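PDB 3Q6A: activator of Hsp90 ATPase homologue 1/2-like C-terminal domain-containing protein from Staphylococcus saprophyticus subsp. saprophyticus, which is of unknown function but belongs to the AHA1 family and has a Bet v 1-like helix-grip fold, consistent with binding a ligand or partner protein. Local coordinates for residues D[14-17]-D[18-22]; D[24-28]-D[29-33]; D[106-109]-D[110-114]. All coordinates share one frame; numbering follows the deposited sequence.

How the interactions relate
All three interactions are local, between residues mostly three to five apart in consecutive segments. Interaction 1 is the most buried. It lies on helix 13-21, and its side chains pack on the sheet and on helix 102-125. Interaction 2 comes next, in the loop leading to strand 33-34. The two touch, with Phe29 CE2 3.2 Å from Ala19 O. Both combine backbone bonds with aromatic and aliphatic packing. Interaction 3 lies on helix 102-125, about 21 Å from interaction 1 between centres and on the other side of the chain's centre. It is partly buried, has little side-chain packing between its segments, and sends polar ends to strands and to the second subunit.

Interaction 1 (D[14-17]-D[18-22]); sequences ETVF and EAFVD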
loop_
_atom_site.group_PDB
_atom_site.type_symbol
_atom_site.label_atom_id
_atom_site.label_comp_id
_atom_site.label_asym_id
_atom_site.label_seq_id
_atom_site.Cartn_x
_atom_site.Cartn_y
_atom_site.Cartn_z
ATOM N N GLU D 14 5.994 -16.406 -13.038
ATOM C CA GLU D 14 6.055 -17.668 -12.310
ATOM C C GLU D 14 6.465 -17.424 -10.871
ATOM O O GLU D 14 5.899 -18.003 -9.943
ATOM C CB GLU D 14 7.069 -18.636 -12.944
ATOM C CG GLU D 14 6.750 -19.111 -14.354
ATOM C CD GLU D 14 6.912 -18.021 -15.392
ATOM O OE1 GLU D 14 7.698 -17.077 -15.133
ATOM O OE2 GLU D 14 6.267 -18.120 -16.466
ATOM N N THR D 15 7.451 -16.554 -10.682
ATOM C CA THR D 15 7.953 -16.251 -9.355
ATOM C C THR D 15 6.905 -15.587 -8.465
ATOM O O THR D 15 6.843 -15.863 -7.270
ATOM C CB THR D 15 9.181 -15.328 -9.418
ATOM O OG1 THR D 15 10.223 -15.972 -10.159
ATOM C CG2 THR D 15 9.686 -15.021 -8.010
ATOM N N VAL D 16 6.097 -14.712 -9.046
ATOM C CA VAL D 16 5.056 -14.035 -8.277
ATOM C C VAL D 16 3.967 -15.054 -7.917
ATOM O O VAL D 16 3.488 -15.088 -6.788
ATOM C CB VAL D 16 4.424 -12.876 -9.078
ATOM C CG1 VAL D 16 3.332 -12.201 -8.241
ATOM C CG2 VAL D 16 5.506 -11.849 -9.460
ATOM N N PHE D 17 3.587 -15.886 -8.884
ATOM C CA PHE D 17 2.568 -16.912 -8.666
ATOM C C PHE D 17 3.012 -17.807 -7.517
ATOM O O PHE D 17 2.244 -18.075 -6.592
ATOM C CB PHE D 17 2.379 -17.750 -9.940
ATOM C CG PHE D 17 1.430 -18.922 -9.776
ATOM C CD1 PHE D 17 0.052 -18.749 -9.906
ATOM C CD2 PHE D 17 1.924 -20.189 -9.483
ATOM C CE1 PHE D 17 -0.824 -19.835 -9.746
ATOM C CE2 PHE D 17 1.061 -21.277 -9.319
ATOM C CZ PHE D 17 -0.314 -21.096 -9.452
ATOM N N GLU D 18 4.267 -18.249 -7.570
ATOM C CA GLU D 18 4.818 -19.113 -6.540
ATOM C C GLU D 18 4.804 -18.475 -5.159
ATOM O O GLU D 18 4.674 -19.173 -4.153
ATOM C CB GLU D 18 6.253 -19.519 -6.883
ATOM C CG GLU D 18 6.379 -20.556 -7.999
ATOM C CD GLU D 18 5.709 -21.893 -7.667
ATOM O OE1 GLU D 18 6.026 -22.485 -6.612
ATOM O OE2 GLU D 18 4.869 -22.344 -8.467
ATOM N N ALA D 19 4.960 -17.152 -5.108
ATOM C CA ALA D 19 4.966 -16.436 -3.841
ATOM C C ALA D 19 3.678 -16.669 -3.054
ATOM O O ALA D 19 3.708 -16.713 -1.818
ATOM C CB ALA D 19 5.177 -14.926 -4.087
ATOM N N PHE D 20 2.562 -16.824 -3.759
ATOM C CA PHE D 20 1.273 -17.055 -3.098
ATOM C C PHE D 20 1.038 -18.526 -2.736
ATOM O O PHE D 20 0.771 -18.850 -1.578
ATOM C CB PHE D 20 0.093 -16.608 -3.981
ATOM C CG PHE D 20 -0.077 -15.100 -4.114
ATOM C CD1 PHE D 20 0.631 -14.372 -5.079
ATOM C CD2 PHE D 20 -0.987 -14.421 -3.300
ATOM C CE1 PHE D 20 0.429 -12.986 -5.233
ATOM C CE2 PHE D 20 -1.203 -13.039 -3.440
ATOM C CZ PHE D 20 -0.492 -12.318 -4.412
ATOM N N VAL D 21 1.141 -19.414 -3.728
ATOM C CA VAL D 21 0.868 -20.836 -3.506
ATOM C C VAL D 21 1.873 -21.642 -2.685
ATOM O O VAL D 21 1.513 -22.672 -2.110
ATOM C CB VAL D 21 0.645 -21.591 -4.851
ATOM C CG1 VAL D 21 -0.428 -20.893 -5.684
ATOM C CG2 VAL D 21 1.952 -21.690 -5.631
ATOM N N ASP D 22 3.122 -21.198 -2.627
ATOM C CA ASP D 22 4.140 -21.924 -1.874
ATOM C C ASP D 22 4.067 -21.629 -0.380
ATOM O O ASP D 22 4.387 -20.526 0.061
ATOM C CB ASP D 22 5.529 -21.571 -2.390
ATOM C CG ASP D 22 6.611 -22.466 -1.815
ATOM O OD1 ASP D 22 6.578 -22.761 -0.599
ATOM O OD2 ASP D 22 7.507 -22.863 -2.585
#
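Phe17 and Val21 meet one turn apart on helix 13-21, the short helix after the first strand of a Bet v 1-like helix-grip fold. The Phe17 ring, with CG anti to the backbone N (chi1 175°), swings out from the helix, and Val21 reaches back to it. CG1 of Val21 comes over one face of this ring, 4.2 Å from its centroid, in a CH-pi contact. The closest carbon to CG1 is Phe17 CZ at 3.8 Å. CG2, the other Val21 branch, lies near Phe17 CE2 and the Phe17 carbonyl oxygen.

Glu18 approaches the same ring differently. Its chain bends at chi2 (-62°) and brings OE2 to the ring edge, in the ring plane, 3.8 Å from Phe17 CD2. The carboxylate and ring planes are 51° apart. OE2 also forms a salt bridge with Arg37. Farther round the helix, the Phe20 ring turns its edge to the backbone, with CD1 3.4 Å from Val16 O. Beyond these segments Phe20 meets Phe29 edge-to-face and reaches Leu119 of helix 102-125, while Phe17 and Val21 both touch Ile68 of strand 67-72. The helix thus packs against both the sheet and the long C-terminal helix.

The backbone bonds are uneven along the helix. Glu18 N to Glu14 O is a regular helical bond of 2.9 Å. Ala19 N is shared between Thr15 O and, weakly, Val16 O. Phe17 O also has two donors. Phe20 N binds it from above the carbonyl plane at 3.1 Å. Val21 N points almost straight at Phe17 O, but over a longer 3.3 Å, and that bond is weak.

Interaction 2 (D[24-28]-D[29-33]); sequences EKIGG and FWFSS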
loop_
_atom_site.group_PDB
_atom_site.type_symbol
_atom_site.label_atom_id
_atom_site.label_comp_id
_atom_site.label_asym_id
_atom_site.label_seq_id
_atom_site.Cartn_x
_atom_site.Cartn_y
_atom_site.Cartn_z
ATOM N N GLU D 24 5.921 -21.923 1.938
ATOM C CA GLU D 24 7.129 -21.319 2.498
ATOM C C GLU D 24 7.329 -19.863 2.083
ATOM O O GLU D 24 8.096 -19.143 2.718
ATOM C CB GLU D 24 8.374 -22.105 2.066
ATOM C CG GLU D 24 8.226 -23.621 2.092
ATOM C CD GLU D 24 9.547 -24.340 1.860
ATOM O OE1 GLU D 24 10.243 -24.016 0.871
ATOM O OE2 GLU D 24 9.891 -25.228 2.668
ATOM N N LYS D 25 6.645 -19.434 1.024
ATOM C CA LYS D 25 6.809 -18.069 0.512
ATOM C C LYS D 25 5.786 -17.041 1.005
ATOM O O LYS D 25 6.127 -15.874 1.238
ATOM C CB LYS D 25 6.789 -18.082 -1.027
ATOM C CG LYS D 25 7.873 -18.941 -1.693
ATOM C CD LYS D 25 7.753 -18.853 -3.210
ATOM C CE LYS D 25 8.724 -19.777 -3.934
ATOM N NZ LYS D 25 10.146 -19.428 -3.696
ATOM N N ILE D 26 4.541 -17.473 1.167
ATOM C CA ILE D 26 3.470 -16.565 1.580
ATOM C C ILE D 26 3.760 -15.732 2.830
ATOM O O ILE D 26 3.321 -14.578 2.931
ATOM C CB ILE D 26 2.139 -17.340 1.773
ATOM C CG1 ILE D 26 0.975 -16.355 1.815
ATOM C CG2 ILE D 26 2.199 -18.168 3.060
ATOM C CD1 ILE D 26 -0.306 -16.877 1.194
ATOM N N GLY D 27 4.512 -16.304 3.764
ATOM C CA GLY D 27 4.834 -15.610 5.002
ATOM C C GLY D 27 5.622 -14.322 4.854
ATOM O O GLY D 27 5.688 -13.509 5.778
ATOM N N GLY D 28 6.220 -14.120 3.690
ATOM C CA GLY D 28 7.002 -12.919 3.499
ATOM C C GLY D 28 6.179 -11.682 3.196
ATOM O O GLY D 28 6.726 -10.580 3.190
ATOM N N PHE D 29 4.882 -11.839 2.936
ATOM C CA PHE D 29 4.057 -10.673 2.607
ATOM C C PHE D 29 2.576 -10.763 3.009
ATOM O O PHE D 29 1.861 -9.766 2.984
ATOM C CB PHE D 29 4.154 -10.397 1.102
ATOM C CG PHE D 29 3.491 -11.456 0.245
ATOM C CD1 PHE D 29 2.208 -11.253 -0.272
ATOM C CD2 PHE D 29 4.127 -12.669 -0.003
ATOM C CE1 PHE D 29 1.560 -12.243 -1.026
ATOM C CE2 PHE D 29 3.492 -13.672 -0.752
ATOM C CZ PHE D 29 2.204 -13.460 -1.267
ATOM N N TRP D 30 2.106 -11.948 3.372
ATOM C CA TRP D 30 0.703 -12.092 3.729
ATOM C C TRP D 30 0.571 -13.028 4.929
ATOM O O TRP D 30 1.220 -12.816 5.950
ATOM C CB TRP D 30 -0.058 -12.618 2.518
ATOM C CG TRP D 30 -1.526 -12.361 2.528
ATOM C CD1 TRP D 30 -2.259 -11.760 3.512
ATOM C CD2 TRP D 30 -2.445 -12.683 1.481
ATOM N NE1 TRP D 30 -3.579 -11.690 3.136
ATOM C CE2 TRP D 30 -3.718 -12.252 1.893
ATOM C CE3 TRP D 30 -2.312 -13.301 0.230
ATOM C CZ2 TRP D 30 -4.857 -12.416 1.097
ATOM C CZ3 TRP D 30 -3.431 -13.464 -0.557
ATOM C CH2 TRP D 30 -4.695 -13.024 -0.122
ATOM N N PHE D 31 -0.247 -14.068 4.807
ATOM C CA PHE D 31 -0.427 -15.022 5.903
ATOM C C PHE D 31 0.905 -15.550 6.426
ATOM O O PHE D 31 1.860 -15.747 5.662
ATOM C CB PHE D 31 -1.296 -16.190 5.437
ATOM C CG PHE D 31 -2.622 -15.767 4.887
ATOM C CD1 PHE D 31 -3.617 -15.278 5.733
ATOM C CD2 PHE D 31 -2.877 -15.832 3.523
ATOM C CE1 PHE D 31 -4.840 -14.864 5.228
ATOM C CE2 PHE D 31 -4.106 -15.417 3.003
ATOM C CZ PHE D 31 -5.089 -14.932 3.858
ATOM N N SER D 32 0.958 -15.775 7.735
ATOM C CA SER D 32 2.153 -16.272 8.413
ATOM C C SER D 32 2.524 -17.666 7.912
ATOM O O SER D 32 3.705 -18.025 7.851
ATOM C CB SER D 32 1.899 -16.344 9.922
ATOM O OG SER D 32 1.228 -15.184 10.381
ATOM N N SER D 33 1.511 -18.449 7.560
ATOM C CA SER D 33 1.746 -19.803 7.083
ATOM C C SER D 33 0.537 -20.381 6.369
ATOM O O SER D 33 -0.588 -19.911 6.546
ATOM C CB SER D 33 2.120 -20.709 8.262
ATOM O OG SER D 33 1.075 -20.739 9.223
#
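Ile26 forms the apolar centre and faces Trp30 and Phe31. Its CD1 lies in the plane of the Phe31 ring, at the edge, 3.6 Å from Phe31 CD2. Its CG1 is anti to the backbone N (chi1 -164°) and meets Trp30 CB at 3.9 Å, the two side chains crossing at a slant. The two rings also meet each other. Phe31 CE2 sits over the centre of one face of the Trp30 ring, while Trp30 NE1 lies over one face of the Phe31 ring, toward its rim. Phe29 folds back over the backbone of the preceding turn, and its CE2 comes 3.7 Å from Ile26 CA.

Ile26 O is the polar hub of the turn. Trp30 N donates to it nearly along the C=O axis at 2.9 Å. Phe29 N reaches it from above the carbonyl plane at 3.2 Å. These bonds close one helix-like turn before the chain straightens. Next to it, Gly27 CA makes a CA-H...O contact of 3.0 Å with Phe31 O. Ser32 forms the outer polar edge, with a weak bond from Glu49 N to its OG. Trp30 NE1 bonds to Ile133 O near the C-terminus.

The loop joins helix 13-21 to strand 33-34. Phe29 packs on Ala19 of that helix and on Met115, Cys118 and Leu119 of helix 102-125. Phe31 rests on Leu46 of strand 43-48. Ser32 and Ser33 both face Arg47 of that strand, so the chain enters the sheet through a classic beta bulge.

Interaction 3 (D[106-109]-D[110-114]); sequences LGQK and EGWVY
Val113 N donates to Lys109 O at 2.9 Å, with an N-H...O angle of 167°. It is one of four successive i to i+4 bonds along helix 102-125, the long C-terminal helix of the helix-grip fold. The next donor back, Trp112 N, binds Gln108 O at 3.0 Å. The indole lies beside that same oxygen, with Trp112 CD1 3.1 Å from Gln108 O.

Side chains meet more sparsely. Lys109 leaves the helix with CG anti to the backbone N and bends at chi2 (66°). Its CE then passes Val113 CG2 at 4.0 Å, and NZ bonds to Thr5 OG1 of strand 3-9. Glu110 CB lies close to the carbonyl oxygens of the preceding turn, 3.4 Å from Gly107 O.

Trp112 NE1 bonds to Glu94 OE1. At the subunit interface Lys109 NZ forms a long, weak ion pair with Glu110 OE2 of the second subunit, and Glu110 OE2 does the same with Lys109 NZ of that subunit.

The chemistry implies a division of labour. Backbone bonds hold this part of the helix, while the polar side-chain ends tie it to the sheet and, more loosely, to the second subunit.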
loop_
_atom_site.group_PDB
_atom_site.type_symbol
_atom_site.label_atom_id
_atom_site.label_comp_id
_atom_site.label_asym_id
_atom_site.label_seq_id
_atom_site.Cartn_x
_atom_site.Cartn_y
_atom_site.Cartn_z
ATOM N N LEU D 106 -13.286 1.382 1.459
ATOM C CA LEU D 106 -11.970 1.967 1.703
ATOM C C LEU D 106 -11.078 1.031 2.496
ATOM O O LEU D 106 -9.886 0.913 2.216
ATOM C CB LEU D 106 -12.104 3.311 2.432
ATOM C CG LEU D 106 -12.698 4.473 1.625
ATOM C CD1 LEU D 106 -13.088 5.622 2.551
ATOM C CD2 LEU D 106 -11.685 4.938 0.611
ATOM N N GLY D 107 -11.660 0.368 3.488
ATOM C CA GLY D 107 -10.895 -0.545 4.306
ATOM C C GLY D 107 -10.385 -1.735 3.520
ATOM O O GLY D 107 -9.247 -2.154 3.698
ATOM N N GLN D 108 -11.218 -2.298 2.657
ATOM C CA GLN D 108 -10.781 -3.445 1.876
ATOM C C GLN D 108 -9.734 -3.011 0.853
ATOM O O GLN D 108 -8.738 -3.697 0.655
ATOM C CB GLN D 108 -11.967 -4.107 1.179
ATOM C CG GLN D 108 -12.832 -4.911 2.142
ATOM C CD GLN D 108 -12.082 -6.084 2.749
ATOM O OE1 GLN D 108 -11.972 -7.152 2.141
ATOM N NE2 GLN D 108 -11.543 -5.886 3.949
ATOM N N LYS D 109 -9.969 -1.873 0.211
ATOM C CA LYS D 109 -9.006 -1.349 -0.761
ATOM C C LYS D 109 -7.633 -1.236 -0.081
ATOM O O LYS D 109 -6.602 -1.633 -0.638
ATOM C CB LYS D 109 -9.463 0.023 -1.260
ATOM C CG LYS D 109 -8.572 0.598 -2.366
ATOM C CD LYS D 109 -8.662 -0.245 -3.660
ATOM C CE LYS D 109 -7.739 0.349 -4.741
ATOM N NZ LYS D 109 -7.807 -0.459 -5.997
ATOM N N GLU D 110 -7.628 -0.683 1.125
ATOM C CA GLU D 110 -6.404 -0.524 1.894
ATOM C C GLU D 110 -5.722 -1.881 2.069
ATOM O O GLU D 110 -4.526 -2.012 1.861
ATOM C CB GLU D 110 -6.738 0.060 3.265
ATOM C CG GLU D 110 -5.556 0.186 4.194
ATOM C CD GLU D 110 -5.966 0.831 5.479
ATOM O OE1 GLU D 110 -6.777 0.214 6.201
ATOM O OE2 GLU D 110 -5.500 1.944 5.756
ATOM N N GLY D 111 -6.489 -2.895 2.453
ATOM C CA GLY D 111 -5.890 -4.205 2.658
ATOM C C GLY D 111 -5.214 -4.764 1.412
ATOM O O GLY D 111 -4.104 -5.306 1.482
ATOM N N TRP D 112 -5.887 -4.635 0.279
ATOM C CA TRP D 112 -5.364 -5.143 -0.988
ATOM C C TRP D 112 -4.133 -4.377 -1.413
ATOM O O TRP D 112 -3.145 -4.980 -1.822
ATOM C CB TRP D 112 -6.426 -5.056 -2.083
ATOM C CG TRP D 112 -7.513 -6.080 -1.930
ATOM C CD1 TRP D 112 -8.829 -5.848 -1.626
ATOM C CD2 TRP D 112 -7.364 -7.505 -2.023
ATOM N NE1 TRP D 112 -9.509 -7.045 -1.518
ATOM C CE2 TRP D 112 -8.632 -8.076 -1.757
ATOM C CE3 TRP D 112 -6.280 -8.356 -2.304
ATOM C CZ2 TRP D 112 -8.844 -9.458 -1.764
ATOM C CZ3 TRP D 112 -6.494 -9.730 -2.308
ATOM C CH2 TRP D 112 -7.767 -10.266 -2.040
ATOM N N VAL D 113 -4.176 -3.050 -1.289
ATOM C CA VAL D 113 -3.017 -2.249 -1.682
ATOM C C VAL D 113 -1.827 -2.555 -0.795
ATOM O O VAL D 113 -0.719 -2.704 -1.276
ATOM C CB VAL D 113 -3.307 -0.743 -1.599
ATOM C CG1 VAL D 113 -2.053 0.048 -1.984
ATOM C CG2 VAL D 113 -4.470 -0.394 -2.540
ATOM N N TYR D 114 -2.057 -2.632 0.511
ATOM C CA TYR D 114 -0.963 -2.939 1.423
ATOM C C TYR D 114 -0.360 -4.330 1.133
ATOM O O TYR D 114 0.852 -4.477 1.029
ATOM C CB TYR D 114 -1.455 -2.885 2.872
ATOM C CG TYR D 114 -0.343 -3.065 3.866
ATOM C CD1 TYR D 114 0.744 -2.192 3.889
ATOM C CD2 TYR D 114 -0.353 -4.128 4.768
ATOM C CE1 TYR D 114 1.806 -2.378 4.792
ATOM C CE2 TYR D 114 0.705 -4.321 5.676
ATOM C CZ TYR D 114 1.774 -3.444 5.679
ATOM O OH TYR D 114 2.803 -3.620 6.585
#